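Local coordinates for protein dephospho-CoA kinase (Legionella pneumophila subsp. pneumophila, PDB 4TTR) that probably catalyses the last step of coenzyme A biosynthesis, the ATP-dependent phosphorylation of the 3'-hydroxyl of dephospho-CoA, at residues 22-27 and 149-154. Numbering follows the deposited sequence.
Sequences TGNIAS and ESQLDR. With BU2 (1,3-butanediol), chain B.
One backbone oxygen, that of A26, takes two hydrogen bonds from a single guanidinium group: R154 NH2 lies 2.8 Å and R154 NE 2.9 Å from A26 O. Both bonds are bent, with N-H...O angles of 138° (NH2) and 134° (NE), as sharing one acceptor requires, and both nitrogens approach from the same face of the A26 carbonyl. Bends at chi2 and chi3 bring the edge of the R154 guanidinium to A26 O, while R154 CB packs 3.7 Å from A26 CB. The small methyl of A26 lets the P-loop come close to helix 148-159, with the CA atoms of A26 and Q151 5.2 Å apart. Q151, extended beyond CG, holds the preceding carbonyl: its NE2 donates to I25 O at 2.7 Å, nearly straight (173°) and on a lone pair in the carbonyl plane. An amide suits this place, supplying an uncharged N-H, and its plane runs nearly parallel to that of N24. Within the loop, N24 to S27 form a type II turn. A26 and S27 belong to the predicted ATP site and here line the butanediol pocket. Since these bonds reach main-chain carbonyls, two side chains of the helix grip the turn's backbone at successive carbonyls, and R154 probably places positive charge beside the nucleotide-binding loop.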
ATOM      1  N   THR A  22       0.537   5.758  -0.252  1.00 16.59           N
ATOM      2  CA  THR A  22       1.673   4.893  -0.536  1.00 13.70           C
ATOM      3  C   THR A  22       2.739   5.093   0.528  1.00 15.53           C
ATOM      4  O   THR A  22       2.723   6.080   1.259  1.00 14.87           O
ATOM      5  CB  THR A  22       2.287   5.179  -1.922  1.00 17.63           C
ATOM      6  OG1 THR A  22       2.795   6.520  -1.965  1.00 14.34           O
ATOM      7  CG2 THR A  22       1.258   5.002  -3.007  1.00 18.48           C
ATOM      8  N   GLY A  23       3.671   4.157   0.611  1.00 17.40           N
ATOM      9  CA  GLY A  23       4.765   4.289   1.548  1.00 21.19           C
ATOM     10  C   GLY A  23       5.903   3.360   1.206  1.00 24.81           C
ATOM     11  O   GLY A  23       5.679   2.272   0.675  1.00 22.83           O
ATOM     12  N   ASN A  24       7.128   3.785   1.504  1.00 24.39           N
ATOM     13  CA  ASN A  24       8.264   2.908   1.311  1.00 30.79           C
ATOM     14  C   ASN A  24       8.299   1.900   2.451  1.00 30.68           C
ATOM     15  O   ASN A  24       7.338   1.757   3.206  1.00 26.92           O
ATOM     16  CB  ASN A  24       9.586   3.696   1.194  1.00 29.83           C
ATOM     17  CG  ASN A  24       9.977   4.434   2.473  1.00 31.47           C
ATOM     18  OD1 ASN A  24       9.354   4.291   3.517  1.00 29.56           O
ATOM     19  ND2 ASN A  24      11.039   5.226   2.383  1.00 37.99           N
ATOM     20  N   ILE A  25       9.416   1.211   2.585  1.00 33.14           N
ATOM     21  CA  ILE A  25       9.478   0.040   3.434  1.00 35.53           C
ATOM     22  C   ILE A  25       9.593   0.470   4.893  1.00 32.67           C
ATOM     23  O   ILE A  25      10.409   1.329   5.235  1.00 28.06           O
ATOM     24  CB  ILE A  25      10.652  -0.864   3.000  1.00 38.78           C
ATOM     25  CG1 ILE A  25      10.382  -1.404   1.592  1.00 50.39           C
ATOM     26  CG2 ILE A  25      10.836  -2.034   3.949  1.00 39.74           C
ATOM     27  CD1 ILE A  25      10.603  -0.398   0.436  1.00 46.87           C
ATOM     28  N   ALA A  26       8.743  -0.112   5.737  1.00 29.58           N
ATOM     29  CA  ALA A  26       8.707   0.219   7.159  1.00 31.29           C
ATOM     30  C   ALA A  26       8.506   1.719   7.367  1.00 27.18           C
ATOM     31  O   ALA A  26       9.121   2.321   8.243  1.00 31.65           O
ATOM     32  CB  ALA A  26       9.983  -0.243   7.838  1.00 39.20           C
ATOM     33  N   SER A  27       7.644   2.308   6.547  1.00 25.69           N
ATOM     34  CA  SER A  27       7.412   3.751   6.559  1.00 24.47           C
ATOM     35  C   SER A  27       6.518   4.205   7.703  1.00 19.37           C
ATOM     36  O   SER A  27       6.618   5.340   8.153  1.00 22.46           O
ATOM     37  CB  SER A  27       6.776   4.185   5.241  1.00 21.32           C
ATOM     38  OG  SER A  27       5.522   3.556   5.059  1.00 20.98           O
ATOM     39  N   GLU A 149      17.640   4.889   9.292  1.00 35.27           N
ATOM     40  CA  GLU A 149      17.809   4.396  10.655  1.00 39.40           C
ATOM     41  C   GLU A 149      16.495   3.836  11.210  1.00 38.01           C
ATOM     42  O   GLU A 149      16.458   2.726  11.743  1.00 37.80           O
ATOM     43  CB  GLU A 149      18.332   5.514  11.562  1.00 37.53           C
ATOM     44  N   SER A 150      15.418   4.603  11.065  1.00 37.05           N
ATOM     45  CA  SER A 150      14.101   4.188  11.547  1.00 35.92           C
ATOM     46  C   SER A 150      13.621   2.905  10.876  1.00 33.75           C
ATOM     47  O   SER A 150      13.011   2.049  11.518  1.00 38.11           O
ATOM     48  CB  SER A 150      13.069   5.296  11.307  1.00 37.81           C
ATOM     49  OG  SER A 150      13.440   6.505  11.956  1.00 52.62           O
ATOM     50  N   GLN A 151      13.868   2.795   9.574  1.00 32.00           N
ATOM     51  CA  GLN A 151      13.479   1.607   8.816  1.00 32.22           C
ATOM     52  C   GLN A 151      14.198   0.364   9.323  1.00 35.84           C
ATOM     53  O   GLN A 151      13.614  -0.715   9.393  1.00 36.70           O
ATOM     54  CB  GLN A 151      13.787   1.788   7.330  1.00 32.16           C
ATOM     55  CG  GLN A 151      13.013   2.885   6.627  1.00 29.31           C
ATOM     56  CD  GLN A 151      13.436   3.027   5.181  1.00 29.93           C
ATOM     57  OE1 GLN A 151      14.497   3.577   4.886  1.00 39.21           O
ATOM     58  NE2 GLN A 151      12.620   2.510   4.270  1.00 27.37           N
ATOM     59  N   LEU A 152      15.474   0.512   9.658  1.00 38.22           N
ATOM     60  CA  LEU A 152      16.258  -0.629  10.107  1.00 55.51           C
ATOM     61  C   LEU A 152      15.735  -1.124  11.447  1.00 44.88           C
ATOM     62  O   LEU A 152      15.560  -2.326  11.646  1.00 45.64           O
ATOM     63  CB  LEU A 152      17.743  -0.273  10.211  1.00 44.82           C
ATOM     64  CG  LEU A 152      18.477  -0.104   8.877  1.00 42.64           C
ATOM     65  CD1 LEU A 152      19.921   0.303   9.114  1.00 43.68           C
ATOM     66  CD2 LEU A 152      18.421  -1.375   8.035  1.00 44.05           C
ATOM     67  N   ASP A 153      15.474  -0.190  12.356  1.00 46.42           N
ATOM     68  CA  ASP A 153      14.929  -0.532  13.663  1.00 50.25           C
ATOM     69  C   ASP A 153      13.620  -1.289  13.500  1.00 51.29           C
ATOM     70  O   ASP A 153      13.392  -2.309  14.149  1.00 57.43           O
ATOM     71  CB  ASP A 153      14.711   0.727  14.502  1.00 47.32           C
ATOM     72  CG  ASP A 153      16.006   1.455  14.808  1.00 57.97           C
ATOM     73  OD1 ASP A 153      17.058   0.787  14.911  1.00 62.48           O
ATOM     74  OD2 ASP A 153      15.972   2.697  14.944  1.00 67.40           O
ATOM     75  N   ARG A 154      12.772  -0.789  12.611  1.00 48.43           N
ATOM     76  CA  ARG A 154      11.472  -1.392  12.366  1.00 54.50           C
ATOM     77  C   ARG A 154      11.626  -2.784  11.757  1.00 51.96           C
ATOM     78  O   ARG A 154      10.886  -3.705  12.102  1.00 60.93           O
ATOM     79  CB  ARG A 154      10.648  -0.496  11.441  1.00 48.50           C
ATOM     80  CG  ARG A 154       9.144  -0.555  11.661  1.00 51.06           C
ATOM     81  CD  ARG A 154       8.599   0.799  12.090  1.00 61.86           C
ATOM     82  NE  ARG A 154       8.917   1.851  11.126  1.00 51.61           N
ATOM     83  CZ  ARG A 154       8.742   3.151  11.349  1.00 40.60           C
ATOM     84  NH1 ARG A 154       8.279   3.572  12.520  1.00 63.59           N
ATOM     85  NH2 ARG A 154       9.069   4.035  10.416  1.00 35.67           N
TER
HETATM   86  C1  BU2 B 301       3.326   0.506   9.717  1.00 34.71           C
HETATM   87  O1  BU2 B 301       4.000   0.067  10.877  1.00 48.91           O
HETATM   88  C2  BU2 B 301       3.257  -0.606   8.692  1.00 49.22           C
HETATM   89  C3  BU2 B 301       3.839  -0.107   7.387  1.00 37.10           C
HETATM   90  O3  BU2 B 301       5.245  -0.160   7.467  1.00 33.44           O
HETATM   91  C4  BU2 B 301       3.354  -0.980   6.251  1.00 45.20           C